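Local coordinates for protein oxidoreductase (Thermotoga maritima, PDB 1ZH8) that binds NADP and probably catalyses NADP-dependent oxidation of a CH-OH group or reduction of the corresponding carbonyl, as a two-domain dehydrogenase of the GFO/IDH/MocA family, at residues A[115-126]-A[313-324]. Sequence-based numbering, arbitrary orientation.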
loop_
_atom_site.group_PDB
_atom_site.type_symbol
_atom_site.label_atom_id
_atom_site.label_comp_id
_atom_site.label_asym_id
_atom_site.label_seq_id
_atom_site.Cartn_x
_atom_site.Cartn_y
_atom_site.Cartn_z
ATOM N N ILE A 115 20.650 -14.619 -4.584
ATOM C CA ILE A 115 21.108 -15.948 -4.921
ATOM C C ILE A 115 21.573 -16.037 -6.391
ATOM O O ILE A 115 22.643 -16.580 -6.658
ATOM C CB ILE A 115 20.068 -17.036 -4.571
ATOM C CG1 ILE A 115 20.668 -18.435 -4.745
ATOM C CG2 ILE A 115 18.795 -16.876 -5.388
ATOM C CD1 ILE A 115 19.667 -19.586 -4.532
ATOM N N SER A 116 20.792 -15.499 -7.325
ATOM C CA SER A 116 21.165 -15.464 -8.745
ATOM C C SER A 116 20.349 -14.401 -9.486
ATOM O O SER A 116 19.694 -13.590 -8.847
ATOM C CB SER A 116 20.995 -16.826 -9.411
ATOM O OG SER A 116 21.588 -16.817 -10.696
ATOM N N THR A 117 20.385 -14.417 -10.816
ATOM C CA THR A 117 19.837 -13.337 -11.614
ATOM C C THR A 117 18.326 -13.435 -11.720
ATOM O O THR A 117 17.649 -12.440 -12.010
ATOM C CB THR A 117 20.403 -13.373 -13.050
ATOM O OG1 THR A 117 20.177 -14.680 -13.593
ATOM C CG2 THR A 117 21.902 -13.079 -13.059
ATOM N N ASP A 118 17.815 -14.642 -11.500
ATOM C CA ASP A 118 16.387 -14.965 -11.597
ATOM C C ASP A 118 16.135 -16.342 -10.970
ATOM O O ASP A 118 17.079 -17.072 -10.633
ATOM C CB ASP A 118 15.923 -14.968 -13.067
ATOM C CG ASP A 118 16.847 -15.775 -13.955
ATOM O OD1 ASP A 118 16.826 -17.008 -13.841
ATOM O OD2 ASP A 118 17.626 -15.180 -14.737
ATOM N N VAL A 119 14.868 -16.713 -10.850
ATOM C CA VAL A 119 14.513 -17.968 -10.177
ATOM C C VAL A 119 14.932 -19.245 -10.919
ATOM O O VAL A 119 15.415 -20.168 -10.277
ATOM C CB VAL A 119 13.023 -18.007 -9.755
ATOM C CG1 VAL A 119 12.671 -19.359 -9.178
ATOM C CG2 VAL A 119 12.769 -16.938 -8.714
ATOM N N GLU A 120 14.764 -19.318 -12.240
ATOM C CA GLU A 120 15.267 -20.512 -12.944
ATOM C C GLU A 120 16.779 -20.753 -12.746
ATOM O O GLU A 120 17.212 -21.901 -12.595
ATOM C CB GLU A 120 14.861 -20.559 -14.438
ATOM C CG GLU A 120 15.487 -19.510 -15.361
ATOM C CD GLU A 120 15.188 -19.747 -16.850
ATOM O OE1 GLU A 120 14.705 -20.836 -17.217
ATOM O OE2 GLU A 120 15.452 -18.831 -17.655
ATOM N N THR A 121 17.564 -19.682 -12.685
ATOM C CA THR A 121 18.993 -19.817 -12.466
ATOM C C THR A 121 19.264 -20.097 -10.998
ATOM O O THR A 121 20.162 -20.893 -10.665
ATOM C CB THR A 121 19.771 -18.562 -12.910
ATOM O OG1 THR A 121 19.287 -18.120 -14.174
ATOM C CG2 THR A 121 21.218 -18.887 -13.085
ATOM N N GLY A 122 18.491 -19.438 -10.129
ATOM C CA GLY A 122 18.551 -19.671 -8.682
ATOM C C GLY A 122 18.353 -21.139 -8.333
ATOM O O GLY A 122 19.093 -21.682 -7.498
ATOM N N LYS A 123 17.382 -21.795 -8.983
ATOM C CA LYS A 123 17.088 -23.210 -8.726
ATOM C C LYS A 123 18.290 -24.088 -8.978
ATOM O O LYS A 123 18.408 -25.140 -8.362
ATOM C CB LYS A 123 15.958 -23.725 -9.590
ATOM C CG LYS A 123 14.560 -23.459 -9.117
ATOM C CD LYS A 123 13.619 -23.796 -10.292
ATOM C CE LYS A 123 12.207 -23.303 -10.060
ATOM N NZ LYS A 123 11.281 -23.776 -11.144
ATOM N N LYS A 124 19.170 -23.672 -9.888
ATOM C CA LYS A 124 20.369 -24.476 -10.191
ATOM C C LYS A 124 21.388 -24.357 -9.053
ATOM O O LYS A 124 22.095 -25.320 -8.751
ATOM C CB LYS A 124 20.995 -24.124 -11.542
ATOM C CG LYS A 124 20.118 -24.457 -12.743
ATOM C CD LYS A 124 20.866 -24.211 -14.074
ATOM C CE LYS A 124 20.039 -23.408 -15.128
ATOM N NZ LYS A 124 19.205 -24.258 -16.062
ATOM N N VAL A 125 21.445 -23.181 -8.416
ATOM C CA VAL A 125 22.287 -22.997 -7.253
ATOM C C VAL A 125 21.772 -23.919 -6.149
ATOM O O VAL A 125 22.541 -24.636 -5.500
ATOM C CB VAL A 125 22.266 -21.542 -6.766
ATOM C CG1 VAL A 125 22.926 -21.427 -5.388
ATOM C CG2 VAL A 125 22.919 -20.624 -7.793
ATOM N N VAL A 126 20.460 -23.934 -5.966
ATOM C CA VAL A 126 19.863 -24.755 -4.928
ATOM C C VAL A 126 20.178 -26.229 -5.121
ATOM O O VAL A 126 20.592 -26.885 -4.176
ATOM C CB VAL A 126 18.340 -24.547 -4.812
ATOM C CG1 VAL A 126 17.749 -25.551 -3.836
ATOM C CG2 VAL A 126 18.034 -23.100 -4.388
ATOM N N PRO A 313 20.338 -21.629 0.807
ATOM C CA PRO A 313 20.005 -21.278 -0.584
ATOM C C PRO A 313 18.489 -21.239 -0.873
ATOM O O PRO A 313 18.035 -20.361 -1.607
ATOM C CB PRO A 313 20.701 -22.387 -1.401
ATOM C CG PRO A 313 21.879 -22.752 -0.569
ATOM C CD PRO A 313 21.364 -22.691 0.870
ATOM N N VAL A 314 17.732 -22.181 -0.304
ATOM C CA VAL A 314 16.281 -22.264 -0.462
ATOM C C VAL A 314 15.611 -20.981 0.031
ATOM O O VAL A 314 14.700 -20.452 -0.615
ATOM C CB VAL A 314 15.719 -23.532 0.279
ATOM C CG1 VAL A 314 14.191 -23.576 0.295
ATOM C CG2 VAL A 314 16.243 -24.807 -0.380
ATOM N N GLN A 315 16.084 -20.459 1.161
ATOM C CA GLN A 315 15.557 -19.196 1.719
ATOM C C GLN A 315 15.783 -18.039 0.758
ATOM O O GLN A 315 14.900 -17.189 0.565
ATOM C CB GLN A 315 16.208 -18.869 3.071
ATOM C CG GLN A 315 15.769 -19.757 4.244
ATOM C CD GLN A 315 14.304 -19.569 4.553
ATOM O OE1 GLN A 315 13.843 -18.441 4.753
ATOM N NE2 GLN A 315 13.541 -20.672 4.542
ATOM N N ALA A 316 16.965 -18.015 0.148
ATOM C CA ALA A 316 17.338 -16.892 -0.704
ATOM C C ALA A 316 16.535 -16.985 -1.983
ATOM O O ALA A 316 16.140 -15.970 -2.562
ATOM C CB ALA A 316 18.817 -16.915 -1.009
ATOM N N LEU A 317 16.272 -18.219 -2.409
ATOM C CA LEU A 317 15.511 -18.419 -3.619
ATOM C C LEU A 317 14.093 -17.886 -3.394
ATOM O O LEU A 317 13.535 -17.202 -4.253
ATOM C CB LEU A 317 15.529 -19.888 -4.040
ATOM C CG LEU A 317 14.906 -20.116 -5.425
ATOM C CD1 LEU A 317 15.749 -19.490 -6.495
ATOM C CD2 LEU A 317 14.676 -21.607 -5.723
ATOM N N LYS A 318 13.536 -18.171 -2.219
ATOM C CA LYS A 318 12.222 -17.630 -1.851
ATOM C C LYS A 318 12.210 -16.100 -1.789
ATOM O O LYS A 318 11.227 -15.480 -2.177
ATOM C CB LYS A 318 11.709 -18.236 -0.538
ATOM C CG LYS A 318 11.387 -19.732 -0.640
ATOM C CD LYS A 318 11.201 -20.374 0.747
ATOM C CE LYS A 318 10.673 -21.811 0.579
ATOM N NZ LYS A 318 10.353 -22.481 1.858
ATOM N N ASP A 319 13.302 -15.486 -1.331
ATOM C CA ASP A 319 13.368 -14.034 -1.359
ATOM C C ASP A 319 13.279 -13.529 -2.803
ATOM O O ASP A 319 12.533 -12.580 -3.109
ATOM C CB ASP A 319 14.658 -13.507 -0.738
ATOM C CG ASP A 319 14.842 -13.911 0.708
ATOM O OD1 ASP A 319 13.839 -14.077 1.435
ATOM O OD2 ASP A 319 16.021 -14.046 1.112
ATOM N N LEU A 320 14.040 -14.174 -3.683
ATOM C CA LEU A 320 14.129 -13.724 -5.046
ATOM C C LEU A 320 12.769 -13.919 -5.723
ATOM O O LEU A 320 12.281 -13.009 -6.368
ATOM C CB LEU A 320 15.269 -14.441 -5.773
ATOM C CG LEU A 320 15.554 -14.031 -7.215
ATOM C CD1 LEU A 320 15.729 -12.531 -7.341
ATOM C CD2 LEU A 320 16.811 -14.715 -7.686
ATOM N N ALA A 321 12.148 -15.079 -5.512
ATOM C CA ALA A 321 10.805 -15.388 -6.033
ATOM C C ALA A 321 9.736 -14.317 -5.732
ATOM O O ALA A 321 8.935 -13.976 -6.611
ATOM C CB ALA A 321 10.340 -16.757 -5.528
ATOM N N PHE A 322 9.723 -13.800 -4.505
ATOM C CA PHE A 322 8.834 -12.699 -4.159
ATOM C C PHE A 322 9.039 -11.514 -5.114
ATOM O O PHE A 322 8.079 -11.015 -5.706
ATOM C CB PHE A 322 9.025 -12.254 -2.691
ATOM C CG PHE A 322 8.278 -10.987 -2.341
ATOM C CD1 PHE A 322 6.959 -11.042 -1.892
ATOM C CD2 PHE A 322 8.883 -9.744 -2.478
ATOM C CE1 PHE A 322 6.253 -9.884 -1.568
ATOM C CE2 PHE A 322 8.186 -8.568 -2.169
ATOM C CZ PHE A 322 6.868 -8.643 -1.709
ATOM N N ILE A 323 10.290 -11.079 -5.278
ATOM C CA ILE A 323 10.584 -9.951 -6.161
ATOM C C ILE A 323 10.301 -10.294 -7.616
ATOM O O ILE A 323 9.630 -9.527 -8.317
ATOM C CB ILE A 323 12.033 -9.446 -5.996
ATOM C CG1 ILE A 323 12.263 -8.957 -4.554
ATOM C CG2 ILE A 323 12.330 -8.325 -6.983
ATOM C CD1 ILE A 323 11.394 -7.815 -4.174
ATOM N N GLU A 324 10.768 -11.450 -8.078
ATOM C CA GLU A 324 10.494 -11.825 -9.465
ATOM C C GLU A 324 8.974 -11.847 -9.768
ATOM O O GLU A 324 8.548 -11.411 -10.828
ATOM C CB GLU A 324 11.167 -13.141 -9.832
ATOM C CG GLU A 324 11.010 -13.509 -11.312
ATOM C CD GLU A 324 11.971 -14.592 -11.781
ATOM O OE1 GLU A 324 13.065 -14.767 -11.183
ATOM O OE2 GLU A 324 11.628 -15.261 -12.770
HETATM O O HOH W 1 18.488 -13.890 -2.790
HETATM O O HOH W 2 13.245 -17.220 -13.561
#
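Ile115 rests on Ala316 CB through its own CB, 3.8 Å away, where the Rossmann-type NADP-binding domain of this GFO/IDH/MocA family member receives the helix 313-329. This helix packs antiparallel to helix 119-131, the segment axes lying 9.4 Å apart at closest approach. With CG1 of Ile115 anti to the backbone N (chi1 -172°), CD1 comes to 3.4 Å from Pro313 O while CG2 is left to meet Leu320 CD2; Ile138 of the edge strand 136-139 also touches this isoleucine. A water accepts from Ile115 N and donates to Ala316 O. Leu320 CD2 also lies against Ser116 O. Asp118 is the N-cap of the first helix: its OD1 accepts from Thr121 N (3.0 Å, N-H...O angle 153°) and from Thr121 OG1, both on the same face of the carboxylate, while OD2 takes Thr117 OG1. Replacing Asp118 with alanine would remove both carboxylate oxygens, probably leaving Thr121 N without its capping bond and the hydroxyls of Thr117 and Thr121 without their shared acceptor group, fraying the first turn. Val119 is a knob among Leu317, Leu320, Ala321 and Glu324, its CG2 standing 3.7 Å from Ala321 CA. Glu324 OE1 accepts from Val119 N at 2.7 Å, on its syn side and 15° out of the carboxylate plane, while OE2 accepts from a water held by Glu120 N. Gly122 lets the reverse knob, Leu317, come close: CD1 lies 3.6 Å from Gly122 CA, where a side chain would clash. Lys123 CG and Val126 CG2 both border Leu317 CD2, and Val126 CG1 meets Val314 CG2 at 3.8 Å.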